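Local coordinates for protein XRE family transcriptional regulator (Enterobacter cloacae subsp. cloacae, PDB 6B8W) that probably acts as a DNA-binding transcription regulator, of which this chain is the C-terminal cupin domain, a beta-barrel with a manganese site, at residues T33-G38 against S89-P94; E49-I54 against R78-R83; E41-I46 against R59-D64; V45-L50 against P84-S89. All coordinates share one frame; numbering follows the deposited sequence. Where two conformers were deposited one is given.

Contact 1: T33-G38 against S89-P94; sequences TPHEAG and SLIHYP
His35 opens the contact by resting its imidazole against Ile91 and Tyr93. With CG beside the backbone N and anti to the carbonyl carbon (chi1 -85°), the ring reaches the strand end: His35 NE2 comes within 4.1 Å of Ile91 CD1, and His35 ND1 lies 4.3 Å from Tyr93 CE1, an oblique meeting of the two rings. The Tyr93 ring is itself backed by Ile91 CG2 over one face, and its hydroxyl is bonded to Asp18. Glu36, extended beyond CG, and Pro94 approach each other from opposite directions, Glu36 OE2 lying 3.5 Å from Pro94 CG. A water ties the same two residues together, giving one proton to Glu36 OE1 and the other to Pro94 O, each at 2.8 Å. Ala37 turns its methyl away and offers its carbonyl instead, Ala37 O lying 3.4 Å from Pro94 CG. At Gly38, where phi is positive, the backbone passes beside Pro94, and a second water donates to both Gly38 O and His92 O, the latter at 2.7 Å. Direct contact is thus van der Waals packing, and the polar links run through water. The loop before strand 40-47 thereby closes over the end of strand 85-92, probably at one mouth of the cupin barrel; Glu41 and His75, next to Ile91 and His35, are manganese ligands in a structure of this protein, though no metal is bound here.

Contact 2: E49-I54 against R78-R83; sequences ELEMKI and RNSSSR
Glu51 and Arg78 project from paired strands on the same face of the sheet, and their side chains meet at one oxygen. Glu51 OE1 is gripped by Arg78 NE at 2.7 Å in a salt bridge and by Ser80 OG at 2.5 Å, the two donors reaching it from opposite faces of the carboxylate. Ser80 OG comes on the syn side but well out of the carboxylate plane, and NE from above the other face; carboxylate and guanidinium planes are turned 48° apart, so this is a single-oxygen grip and not a flat two-pronged pairing. The bend of the arginine chain at chi3 (64°) folds NE back to the acid, and NH2 adds only a weak bond. Trp58 makes a cation-pi contact with the same arginine. Beneath, the backbones form an antiparallel hydrogen-bonded pair, Glu51 N to Arg78 O and Arg78 N to Glu51 O both 2.8 Å. Leu50 points away to the interior, yet its CD1 turns back to lie 3.7 Å from Arg78 O. Farther along, water carries the contact: one joins Glu49 O to Ser80 N, another joins Glu49 N to Ser81 OG. Asn79 shapes the loop, its OD1 accepting from both Ser81 N (3.0 Å) and Ser81 OG, while its ND2 donates to Arg83 O almost straight (173°). The bond from Ser81 N makes an Asx turn, which carries the chain out of the smaller sheet of the cupin barrel.

Contact 3: E41-I46 against R59-D64; sequences EHVVVI and RTLYPD
Two sheets of the cupin barrel meet here: strand 40-47, in the five-stranded sheet, is crossed by the end of strand 57-61 and the turn that follows it. Val45 carries the packing, pointing toward the turn. With CG1 anti to the backbone N (chi1 176°), its two methyls meet different partners: Val45 CG2 lies against Leu61 CB at 3.6 Å, whereas Val45 CG1 lies 3.7 Å from Pro63 N. Between them Val45 CB rests on Tyr62 O at 3.4 Å. Deeper in, Val43 CG1 and Leu61 CD1 touch more loosely, at 4.3 Å, in the core that also holds Leu50 and Met52. From strand 40-47, Glu41 contributes to the manganese site, its OE2 bonded to Tyr77. The backbone closes the join. Asp64 N donates to Val45 O at 2.7 Å, and Pro63 CA adds a CA-H...O contact to the same oxygen. The Asp64 carboxylate turns to the second subunit, where it is hydrogen-bonded by His88 and Ser21 of that subunit, so the turn also serves the dimer interface. A water donates both to Asp64 OD1, at 2.6 Å, and to Ile46 O.

Contact 4: V45-L50 against P84-S89; sequences VISGEL and PVHFHS
His86 O is held by two successive amides, Ile46 N at 2.8 Å and Ser47 N at 3.1 Å. This double grip is a classic beta bulge: Ile46 and Ser47 together face His86, and the register slips by one between Val45-Phe87 and Ser47-His86. His86 N returns a bond to Ser47 O. Ile46 lies across two imidazoles: its CB covers a face of His86, while CG1, beside the backbone N (chi1 -54°), sends CD1 over the centre of the His88 ring, 3.7 Å from the centroid and 6° off the normal. Ser47 OG comes at the edge of His86 and shares a water with His86 ND1; His86 NE2 is taken by Ser21. On the inner side Leu50 crosses Phe87 at about a right angle, its CD2 over the ring face 4.0 Å from the centroid. Val85 CG2 wedges between Leu50 CB, at 3.9 Å, and Ser47 O, at 3.3 Å. Gly48 has a positive phi as the chain turns from strand 40-47 toward 50-54. Strand 85-92 is flanked by 17-24 on one side and 40-47 on the other, with Phe87 against Tyr77 inside the barrel and Ile46 packing on Ile46 of the second subunit.

In the fold
Contacts 2, 3 and 4 cluster at one end of the barrel, with the centres of 3 and 4 about 6 Å apart and those of 2 and 4 about 8 Å; contact 1 lies at the other end, its centre about 21 Å from that of contact 2. Strand 85-92 spans the distance, serving contacts 1 and 4, which share Ser89. Contacts 2 and 3 are stitched by Leu61 N and Leu50 O, 2.7 Å apart. The manganese residues Glu41, His75 and Tyr77, with no metal in this chain, lie in between: Ser89 OG is 2.7 Å from Glu41 OE2, linking contacts 1 and 4 to 3. Contacts 1, 3 and 4 also reach the second subunit.

Contact 1: T33-G38 against S89-P94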
loop_
_atom_site.group_PDB
_atom_site.type_symbol
_atom_site.label_atom_id
_atom_site.label_comp_id
_atom_site.label_asym_id
_atom_site.label_seq_id
_atom_site.Cartn_x
_atom_site.Cartn_y
_atom_site.Cartn_z
ATOM N N THR A 33 13.955 12.993 -5.268
ATOM C CA THR A 33 14.404 13.563 -6.517
ATOM C C THR A 33 13.197 14.362 -7.080
ATOM O O THR A 33 12.064 14.156 -6.644
ATOM C CB THR A 33 14.877 12.482 -7.481
ATOM O OG1 THR A 33 13.899 11.443 -7.537
ATOM C CG2 THR A 33 16.205 11.891 -7.002
ATOM N N PRO A 34 13.444 15.275 -8.030
ATOM C CA PRO A 34 12.330 16.073 -8.544
ATOM C C PRO A 34 11.299 15.236 -9.295
ATOM O O PRO A 34 11.659 14.245 -9.923
ATOM C CB PRO A 34 13.011 17.059 -9.488
ATOM C CG PRO A 34 14.427 17.130 -9.010
ATOM C CD PRO A 34 14.741 15.747 -8.555
ATOM N N HIS A 35 10.031 15.610 -9.179
ATOM C CA HIS A 35 8.941 14.927 -9.863
ATOM C C HIS A 35 8.220 15.926 -10.735
ATOM O O HIS A 35 8.357 17.116 -10.539
ATOM C CB HIS A 35 7.923 14.350 -8.880
ATOM C CG HIS A 35 8.272 13.006 -8.346
ATOM N ND1 HIS A 35 8.036 11.845 -9.056
ATOM C CD2 HIS A 35 8.728 12.621 -7.129
ATOM C CE1 HIS A 35 8.395 10.810 -8.320
ATOM N NE2 HIS A 35 8.824 11.251 -7.151
ATOM N N GLU A 36 7.452 15.416 -11.690
ATOM C CA GLU A 36 6.644 16.234 -12.548
ATOM C C GLU A 36 5.627 17.026 -11.709
ATOM O O GLU A 36 5.083 16.501 -10.727
ATOM C CB GLU A 36 5.896 15.359 -13.544
ATOM C CG GLU A 36 4.985 16.126 -14.490
ATOM C CD GLU A 36 4.157 15.200 -15.361
ATOM O OE1 GLU A 36 4.387 13.950 -15.334
ATOM O OE2 GLU A 36 3.273 15.729 -16.060
ATOM N N ALA A 37 5.375 18.272 -12.109
ATOM C CA ALA A 37 4.369 19.123 -11.443
ATOM C C ALA A 37 3.037 18.381 -11.347
ATOM O O ALA A 37 2.584 17.799 -12.325
ATOM C CB ALA A 37 4.189 20.432 -12.200
ATOM N N GLY A 38 2.417 18.387 -10.168
ATOM C CA GLY A 38 1.116 17.730 -9.988
ATOM C C GLY A 38 1.151 16.295 -9.480
ATOM O O GLY A 38 0.105 15.714 -9.180
ATOM N N SER A 89 5.723 3.650 -0.934
ATOM C CA SER A 89 5.611 4.953 -1.545
ATOM C C SER A 89 4.758 4.767 -2.783
ATOM O O SER A 89 5.133 4.035 -3.690
ATOM C CB SER A 89 6.990 5.503 -1.899
ATOM O OG SER A 89 6.881 6.641 -2.738
ATOM N N LEU A 90 3.591 5.400 -2.796
ATOM C CA LEU A 90 2.687 5.332 -3.928
ATOM C C LEU A 90 2.766 6.647 -4.662
ATOM O O LEU A 90 2.742 7.702 -4.041
ATOM C CB LEU A 90 1.251 5.112 -3.470
ATOM C CG LEU A 90 0.886 3.751 -2.861
ATOM C CD1 LEU A 90 1.601 3.482 -1.559
ATOM C CD2 LEU A 90 -0.613 3.768 -2.628
ATOM N N ILE A 91 2.850 6.580 -5.983
ATOM C CA ILE A 91 2.954 7.775 -6.801
ATOM C C ILE A 91 1.870 7.790 -7.863
ATOM O O ILE A 91 1.774 6.855 -8.622
ATOM C CB ILE A 91 4.316 7.843 -7.523
ATOM C CG1 ILE A 91 5.495 7.796 -6.528
ATOM C CG2 ILE A 91 4.380 9.084 -8.401
ATOM C CD1 ILE A 91 5.661 9.034 -5.665
ATOM N N HIS A 92 1.050 8.840 -7.879
ATOM C CA HIS A 92 0.042 9.041 -8.922
ATOM C C HIS A 92 0.537 10.212 -9.795
ATOM O O HIS A 92 0.716 11.336 -9.303
ATOM C CB HIS A 92 -1.338 9.332 -8.324
ATOM C CG HIS A 92 -2.020 8.123 -7.767
ATOM N ND1 HIS A 92 -1.752 7.629 -6.510
ATOM C CD2 HIS A 92 -2.965 7.308 -8.301
ATOM C CE1 HIS A 92 -2.491 6.549 -6.302
ATOM N NE2 HIS A 92 -3.238 6.338 -7.370
ATOM N N TYR A 93 0.783 9.934 -11.073
ATOM C CA TYR A 93 1.278 10.941 -12.007
ATOM C C TYR A 93 0.066 11.639 -12.656
ATOM O O TYR A 93 -0.970 11.002 -12.868
ATOM C CB TYR A 93 2.216 10.300 -13.031
ATOM C CG TYR A 93 3.387 9.500 -12.435
ATOM C CD1 TYR A 93 4.608 10.105 -12.111
ATOM C CD2 TYR A 93 3.269 8.138 -12.213
ATOM C CE1 TYR A 93 5.665 9.364 -11.586
ATOM C CE2 TYR A 93 4.319 7.383 -11.692
ATOM C CZ TYR A 93 5.517 7.991 -11.384
ATOM O OH TYR A 93 6.547 7.191 -10.860
ATOM N N PRO A 94 0.170 12.954 -12.956
ATOM C CA PRO A 94 -1.003 13.648 -13.498
ATOM C C PRO A 94 -1.325 13.327 -14.965
ATOM O O PRO A 94 -0.421 13.009 -15.752
ATOM C CB PRO A 94 -0.607 15.113 -13.369
ATOM C CG PRO A 94 0.863 15.097 -13.569
ATOM C CD PRO A 94 1.321 13.864 -12.835
HETATM O O HOH W 1 2.297 12.254 -15.990
HETATM O O HOH W 2 -1.054 13.317 -9.965
#

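Contact 2: E49-I54 against R78-R83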
loop_
_atom_site.group_PDB
_atom_site.type_symbol
_atom_site.label_atom_id
_atom_site.label_comp_id
_atom_site.label_asym_id
_atom_site.label_seq_id
_atom_site.Cartn_x
_atom_site.Cartn_y
_atom_site.Cartn_z
ATOM N N GLU A 49 9.687 2.587 12.195
ATOM C CA GLU A 49 9.318 3.980 12.418
ATOM C C GLU A 49 10.014 4.822 11.374
ATOM O O GLU A 49 11.209 4.692 11.181
ATOM C CB GLU A 49 9.819 4.465 13.767
ATOM C CG GLU A 49 9.313 3.674 14.932
ATOM C CD GLU A 49 9.799 4.219 16.250
ATOM O OE1 GLU A 49 10.517 5.249 16.269
ATOM O OE2 GLU A 49 9.422 3.610 17.263
ATOM N N LEU A 50 9.258 5.668 10.697
ATOM C CA LEU A 50 9.797 6.526 9.666
ATOM C C LEU A 50 9.659 8.008 10.013
ATOM O O LEU A 50 8.622 8.447 10.519
ATOM C CB LEU A 50 9.031 6.275 8.362
ATOM C CG LEU A 50 9.433 7.115 7.142
ATOM C CD1 LEU A 50 10.829 6.735 6.695
ATOM C CD2 LEU A 50 8.444 6.912 6.001
ATOM N N GLU A 51 10.682 8.782 9.696
ATOM C CA GLU A 51 10.590 10.219 9.802
ATOM C C GLU A 51 10.437 10.770 8.373
ATOM O O GLU A 51 11.183 10.379 7.478
ATOM C CB GLU A 51 11.830 10.790 10.479
ATOM C CG GLU A 51 11.921 10.463 11.952
ATOM C CD GLU A 51 13.244 10.903 12.576
ATOM O OE1 GLU A 51 14.305 10.829 11.901
ATOM O OE2 GLU A 51 13.235 11.262 13.782
ATOM N N MET A 52 9.443 11.632 8.165
ATOM C CA MET A 52 9.195 12.281 6.877
ATOM C C MET A 52 9.325 13.784 7.046
ATOM O O MET A 52 8.735 14.358 7.970
ATOM C CB MET A 52 7.774 12.031 6.354
ATOM C CG MET A 52 7.505 10.661 5.774
ATOM S SD MET A 52 8.525 10.229 4.365
ATOM C CE MET A 52 8.051 11.492 3.185
ATOM N N LYS A 53 10.051 14.408 6.132
ATOM C CA LYS A 53 10.197 15.843 6.114
ATOM C C LYS A 53 9.329 16.302 4.942
ATOM O O LYS A 53 9.618 15.984 3.798
ATOM C CB LYS A 53 11.639 16.276 5.906
ATOM C CG LYS A 53 11.833 17.759 6.120
ATOM C CD LYS A 53 13.270 18.188 5.893
ATOM C CE LYS A 53 13.452 19.646 6.285
ATOM N NZ LYS A 53 14.873 20.039 6.110
ATOM N N ILE A 54 8.279 17.050 5.248
ATOM C CA ILE A 54 7.305 17.523 4.266
ATOM C C ILE A 54 7.022 18.979 4.619
ATOM O O ILE A 54 6.835 19.311 5.798
ATOM C CB ILE A 54 6.005 16.688 4.381
ATOM C CG1 ILE A 54 6.262 15.245 3.941
ATOM C CG2 ILE A 54 4.879 17.292 3.551
ATOM C CD1 ILE A 54 5.220 14.265 4.399
ATOM N N ARG A 78 13.765 9.633 6.548
ATOM C CA ARG A 78 14.850 9.379 7.472
ATOM C C ARG A 78 14.480 8.306 8.479
ATOM O O ARG A 78 13.339 8.241 8.931
ATOM C CB ARG A 78 15.236 10.687 8.179
ATOM C CG ARG A 78 16.488 10.613 9.046
ATOM C CD ARG A 78 16.894 11.986 9.578
ATOM N NE ARG A 78 15.892 12.546 10.480
ATOM C CZ ARG A 78 15.936 13.764 11.027
ATOM N NH1 ARG A 78 16.939 14.603 10.776
ATOM N NH2 ARG A 78 14.975 14.140 11.867
ATOM N N ASN A 79 15.466 7.468 8.810
ATOM C CA ASN A 79 15.305 6.434 9.821
ATOM C C ASN A 79 16.191 6.778 10.998
ATOM O O ASN A 79 17.409 6.668 10.899
ATOM C CB ASN A 79 15.705 5.069 9.277
ATOM C CG ASN A 79 15.400 3.940 10.253
ATOM O OD1 ASN A 79 15.004 4.191 11.388
ATOM N ND2 ASN A 79 15.585 2.695 9.816
ATOM N N SER A 80 15.581 7.235 12.090
ATOM C CA SER A 80 16.306 7.547 13.331
ATOM C C SER A 80 16.129 6.478 14.411
ATOM O O SER A 80 16.548 6.690 15.551
ATOM C CB SER A 80 15.917 8.912 13.866
ATOM O OG SER A 80 16.403 9.909 13.017
ATOM N N SER A 81 15.529 5.335 14.058
ATOM C CA SER A 81 15.380 4.220 14.987
ATOM C C SER A 81 16.612 3.312 14.841
ATOM O O SER A 81 17.479 3.551 13.991
ATOM C CB SER A 81 14.113 3.396 14.668
ATOM O OG SER A 81 14.307 2.623 13.485
ATOM N N SER A 82 16.661 2.246 15.623
ATOM C CA SER A 82 17.779 1.295 15.585
ATOM C C SER A 82 17.541 0.012 14.740
ATOM O O SER A 82 18.307 -0.941 14.841
ATOM C CB SER A 82 18.157 0.921 17.007
ATOM O OG SER A 82 17.028 0.341 17.635
ATOM N N ARG A 83 16.483 0.003 13.932
ATOM C CA ARG A 83 16.190 -1.122 13.052
ATOM C C ARG A 83 15.684 -0.609 11.711
ATOM O O ARG A 83 15.253 0.533 11.614
ATOM C CB ARG A 83 15.154 -2.040 13.691
ATOM C CG ARG A 83 13.770 -1.433 13.835
ATOM C CD ARG A 83 12.833 -2.427 14.491
ATOM N NE ARG A 83 11.468 -1.932 14.565
ATOM C CZ ARG A 83 11.032 -1.003 15.416
ATOM N NH1 ARG A 83 11.860 -0.408 16.278
ATOM N NH2 ARG A 83 9.751 -0.655 15.393
HETATM O O HOH W 3 12.706 6.850 12.349
HETATM O O HOH W 4 12.412 1.230 12.234
HETATM O O HOH W 5 8.650 1.120 17.037
HETATM O O HOH W 6 12.347 13.758 13.349
#

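Contact 3: E41-I46 against R59-D64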
loop_
_atom_site.group_PDB
_atom_site.type_symbol
_atom_site.label_atom_id
_atom_site.label_comp_id
_atom_site.label_asym_id
_atom_site.label_seq_id
_atom_site.Cartn_x
_atom_site.Cartn_y
_atom_site.Cartn_z
ATOM N N GLU A 41 2.086 11.907 -3.937
ATOM C CA GLU A 41 2.739 10.803 -3.282
ATOM C C GLU A 41 2.029 10.443 -1.956
ATOM O O GLU A 41 1.546 11.325 -1.227
ATOM C CB GLU A 41 4.231 11.083 -3.042
ATOM C CG GLU A 41 4.935 9.955 -2.287
ATOM C CD GLU A 41 6.461 10.013 -2.248
ATOM O OE1 GLU A 41 7.083 10.916 -2.865
ATOM O OE2 GLU A 41 7.047 9.121 -1.570
ATOM N N HIS A 42 1.923 9.138 -1.694
ATOM C CA HIS A 42 1.412 8.633 -0.417
ATOM C C HIS A 42 2.549 7.797 0.170
ATOM O O HIS A 42 3.171 7.013 -0.530
ATOM C CB HIS A 42 0.203 7.685 -0.559
ATOM C CG HIS A 42 -1.075 8.331 -0.991
ATOM N ND1 HIS A 42 -1.336 8.662 -2.303
ATOM C CD2 HIS A 42 -2.199 8.638 -0.294
ATOM C CE1 HIS A 42 -2.553 9.172 -2.393
ATOM N NE2 HIS A 42 -3.100 9.169 -1.188
ATOM N N VAL A 43 2.813 7.977 1.446
ATOM C CA VAL A 43 3.756 7.143 2.172
ATOM C C VAL A 43 2.935 6.468 3.265
ATOM O O VAL A 43 2.134 7.137 3.948
ATOM C CB VAL A 43 4.885 7.963 2.804
ATOM C CG1 VAL A 43 5.656 7.155 3.842
ATOM C CG2 VAL A 43 5.836 8.453 1.721
ATOM N N VAL A 44 3.098 5.152 3.383
ATOM C CA VAL A 44 2.459 4.352 4.425
ATOM C C VAL A 44 3.550 3.497 5.047
ATOM O O VAL A 44 4.289 2.813 4.332
ATOM C CB VAL A 44 1.362 3.420 3.866
ATOM C CG1 VAL A 44 0.788 2.538 4.974
ATOM C CG2 VAL A 44 0.261 4.228 3.201
ATOM N N VAL A 45 3.683 3.553 6.365
ATOM C CA VAL A 45 4.690 2.737 7.058
ATOM C C VAL A 45 4.146 1.325 7.244
ATOM O O VAL A 45 3.008 1.145 7.648
ATOM C CB VAL A 45 5.080 3.365 8.411
ATOM C CG1 VAL A 45 6.042 2.480 9.197
ATOM C CG2 VAL A 45 5.726 4.730 8.176
ATOM N N ILE A 46 4.976 0.335 6.941
ATOM C CA ILE A 46 4.601 -1.070 7.061
ATOM C C ILE A 46 5.149 -1.616 8.368
ATOM O O ILE A 46 4.397 -2.171 9.160
ATOM C CB ILE A 46 5.118 -1.892 5.861
ATOM C CG1 ILE A 46 4.656 -1.262 4.538
ATOM C CG2 ILE A 46 4.682 -3.337 5.973
ATOM C CD1 ILE A 46 3.182 -0.961 4.434
ATOM N N ARG A 59 8.162 14.815 10.808
ATOM C CA ARG A 59 7.126 14.127 11.599
ATOM C C ARG A 59 7.505 12.646 11.623
ATOM O O ARG A 59 8.166 12.165 10.709
ATOM C CB ARG A 59 5.720 14.277 11.009
ATOM C CG ARG A 59 5.465 13.415 9.766
ATOM C CD ARG A 59 4.078 13.656 9.183
ATOM N NE ARG A 59 4.001 14.937 8.478
ATOM C CZ ARG A 59 2.889 15.424 7.933
ATOM N NH1 ARG A 59 1.736 14.746 8.024
ATOM N NH2 ARG A 59 2.918 16.593 7.300
ATOM N N THR A 60 7.059 11.941 12.653
ATOM C CA THR A 60 7.296 10.511 12.792
ATOM C C THR A 60 6.009 9.759 12.462
ATOM O O THR A 60 4.928 10.152 12.898
ATOM C CB THR A 60 7.761 10.157 14.211
ATOM O OG1 THR A 60 8.938 10.914 14.510
ATOM C CG2 THR A 60 8.075 8.684 14.333
ATOM N N LEU A 61 6.143 8.733 11.635
ATOM C CA LEU A 61 5.033 7.858 11.237
ATOM C C LEU A 61 5.293 6.447 11.720
ATOM O O LEU A 61 6.403 5.928 11.567
ATOM C CB LEU A 61 4.906 7.851 9.733
ATOM C CG LEU A 61 4.502 9.176 9.088
ATOM C CD1 LEU A 61 4.618 9.044 7.583
ATOM C CD2 LEU A 61 3.090 9.588 9.467
ATOM N N TYR A 62 4.266 5.827 12.301
ATOM C CA TYR A 62 4.340 4.468 12.818
ATOM C C TYR A 62 3.569 3.529 11.854
ATOM O O TYR A 62 2.880 4.019 10.943
ATOM C CB TYR A 62 3.776 4.422 14.246
ATOM C CG TYR A 62 4.608 5.233 15.208
ATOM C CD1 TYR A 62 5.763 4.699 15.792
ATOM C CD2 TYR A 62 4.276 6.551 15.492
ATOM C CE1 TYR A 62 6.545 5.462 16.640
ATOM C CE2 TYR A 62 5.043 7.311 16.352
ATOM C CZ TYR A 62 6.168 6.768 16.918
ATOM O OH TYR A 62 6.913 7.543 17.749
ATOM N N PRO A 63 3.682 2.197 12.045
ATOM C CA PRO A 63 3.016 1.239 11.146
ATOM C C PRO A 63 1.554 1.534 10.872
ATOM O O PRO A 63 0.798 1.812 11.787
ATOM C CB PRO A 63 3.197 -0.082 11.872
ATOM C CG PRO A 63 4.556 0.113 12.502
ATOM C CD PRO A 63 4.450 1.478 13.076
ATOM N N ASP A 64 1.199 1.464 9.586
ATOM C CA ASP A 64 -0.138 1.740 9.059
ATOM C C ASP A 64 -0.552 3.218 9.149
ATOM O O ASP A 64 -1.696 3.563 8.845
ATOM C CB ASP A 64 -1.200 0.756 9.593
ATOM C CG ASP A 64 -1.160 -0.601 8.872
ATOM O OD1 ASP A 64 -0.314 -0.796 7.959
ATOM O OD2 ASP A 64 -1.999 -1.469 9.205
HETATM O O HOH W 7 1.619 -2.252 9.038
#

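Contact 4: V45-L50 against P84-S89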
loop_
_atom_site.group_PDB
_atom_site.type_symbol
_atom_site.label_atom_id
_atom_site.label_comp_id
_atom_site.label_asym_id
_atom_site.label_seq_id
_atom_site.Cartn_x
_atom_site.Cartn_y
_atom_site.Cartn_z
ATOM N N VAL A 45 3.683 3.553 6.365
ATOM C CA VAL A 45 4.690 2.737 7.058
ATOM C C VAL A 45 4.146 1.325 7.244
ATOM O O VAL A 45 3.008 1.145 7.648
ATOM C CB VAL A 45 5.080 3.365 8.411
ATOM C CG1 VAL A 45 6.042 2.480 9.197
ATOM C CG2 VAL A 45 5.726 4.730 8.176
ATOM N N ILE A 46 4.976 0.335 6.941
ATOM C CA ILE A 46 4.601 -1.070 7.061
ATOM C C ILE A 46 5.149 -1.616 8.368
ATOM O O ILE A 46 4.397 -2.171 9.160
ATOM C CB ILE A 46 5.118 -1.892 5.861
ATOM C CG1 ILE A 46 4.656 -1.262 4.538
ATOM C CG2 ILE A 46 4.682 -3.337 5.973
ATOM C CD1 ILE A 46 3.182 -0.961 4.434
ATOM N N SER A 47 6.456 -1.454 8.583
ATOM C CA SER A 47 7.096 -1.898 9.838
ATOM C C SER A 47 8.209 -0.917 10.223
ATOM O O SER A 47 8.837 -0.319 9.367
ATOM C CB SER A 47 7.638 -3.318 9.711
ATOM O OG SER A 47 8.656 -3.407 8.745
ATOM N N GLY A 48 8.415 -0.736 11.514
ATOM C CA GLY A 48 9.423 0.198 11.997
ATOM C C GLY A 48 8.827 1.572 12.220
ATOM O O GLY A 48 7.626 1.697 12.408
ATOM N N GLU A 49 9.687 2.587 12.195
ATOM C CA GLU A 49 9.318 3.980 12.418
ATOM C C GLU A 49 10.014 4.822 11.374
ATOM O O GLU A 49 11.209 4.692 11.181
ATOM C CB GLU A 49 9.819 4.465 13.767
ATOM C CG GLU A 49 9.313 3.674 14.932
ATOM C CD GLU A 49 9.799 4.219 16.250
ATOM O OE1 GLU A 49 10.517 5.249 16.269
ATOM O OE2 GLU A 49 9.422 3.610 17.263
ATOM N N LEU A 50 9.258 5.668 10.697
ATOM C CA LEU A 50 9.797 6.526 9.666
ATOM C C LEU A 50 9.659 8.008 10.013
ATOM O O LEU A 50 8.622 8.447 10.519
ATOM C CB LEU A 50 9.031 6.275 8.362
ATOM C CG LEU A 50 9.433 7.115 7.142
ATOM C CD1 LEU A 50 10.829 6.735 6.695
ATOM C CD2 LEU A 50 8.444 6.912 6.001
ATOM N N PRO A 84 15.736 -1.450 10.667
ATOM C CA PRO A 84 15.205 -0.997 9.365
ATOM C C PRO A 84 13.744 -0.564 9.419
ATOM O O PRO A 84 12.978 -1.061 10.252
ATOM C CB PRO A 84 15.334 -2.229 8.469
ATOM C CG PRO A 84 16.393 -3.078 9.111
ATOM C CD PRO A 84 16.316 -2.813 10.587
ATOM N N VAL A 85 13.388 0.394 8.578
ATOM C CA VAL A 85 11.983 0.800 8.457
ATOM C C VAL A 85 11.544 0.443 7.047
ATOM O O VAL A 85 12.249 0.737 6.082
ATOM C CB VAL A 85 11.721 2.283 8.759
ATOM C CG1 VAL A 85 12.534 3.206 7.857
ATOM C CG2 VAL A 85 10.233 2.604 8.645
ATOM N N HIS A 86 10.403 -0.246 6.955
ATOM C CA HIS A 86 9.827 -0.668 5.698
ATOM C C HIS A 86 8.591 0.186 5.437
ATOM O O HIS A 86 7.702 0.251 6.274
ATOM C CB HIS A 86 9.442 -2.151 5.790
ATOM C CG HIS A 86 8.803 -2.700 4.549
ATOM N ND1 HIS A 86 7.992 -3.814 4.573
ATOM C CD2 HIS A 86 8.808 -2.265 3.267
ATOM C CE1 HIS A 86 7.563 -4.072 3.350
ATOM N NE2 HIS A 86 8.024 -3.131 2.540
ATOM N N PHE A 87 8.553 0.874 4.301
ATOM C CA PHE A 87 7.384 1.675 3.976
ATOM C C PHE A 87 7.059 1.539 2.509
ATOM O O PHE A 87 7.846 1.002 1.742
ATOM C CB PHE A 87 7.555 3.140 4.391
ATOM C CG PHE A 87 8.672 3.867 3.689
ATOM C CD1 PHE A 87 9.975 3.783 4.158
ATOM C CD2 PHE A 87 8.410 4.666 2.588
ATOM C CE1 PHE A 87 10.997 4.466 3.527
ATOM C CE2 PHE A 87 9.426 5.359 1.945
ATOM C CZ PHE A 87 10.728 5.269 2.416
ATOM N N HIS A 88 5.847 1.932 2.143
ATOM C CA HIS A 88 5.471 1.969 0.741
ATOM C C HIS A 88 5.351 3.403 0.314
ATOM O O HIS A 88 4.917 4.264 1.094
ATOM C CB HIS A 88 4.124 1.313 0.417
ATOM C CG HIS A 88 4.064 -0.154 0.656
ATOM N ND1 HIS A 88 2.872 -0.851 0.615
ATOM C CD2 HIS A 88 5.018 -1.055 0.980
ATOM C CE1 HIS A 88 3.103 -2.122 0.877
ATOM N NE2 HIS A 88 4.392 -2.273 1.117
ATOM N N SER A 89 5.723 3.650 -0.934
ATOM C CA SER A 89 5.611 4.953 -1.545
ATOM C C SER A 89 4.758 4.767 -2.783
ATOM O O SER A 89 5.133 4.035 -3.690
ATOM C CB SER A 89 6.990 5.503 -1.899
ATOM O OG SER A 89 6.881 6.641 -2.738
HETATM O O HOH W 8 7.625 -5.407 6.766
HETATM O O HOH W 9 10.966 -2.895 10.141
HETATM O O HOH W 4 12.412 1.230 12.234
#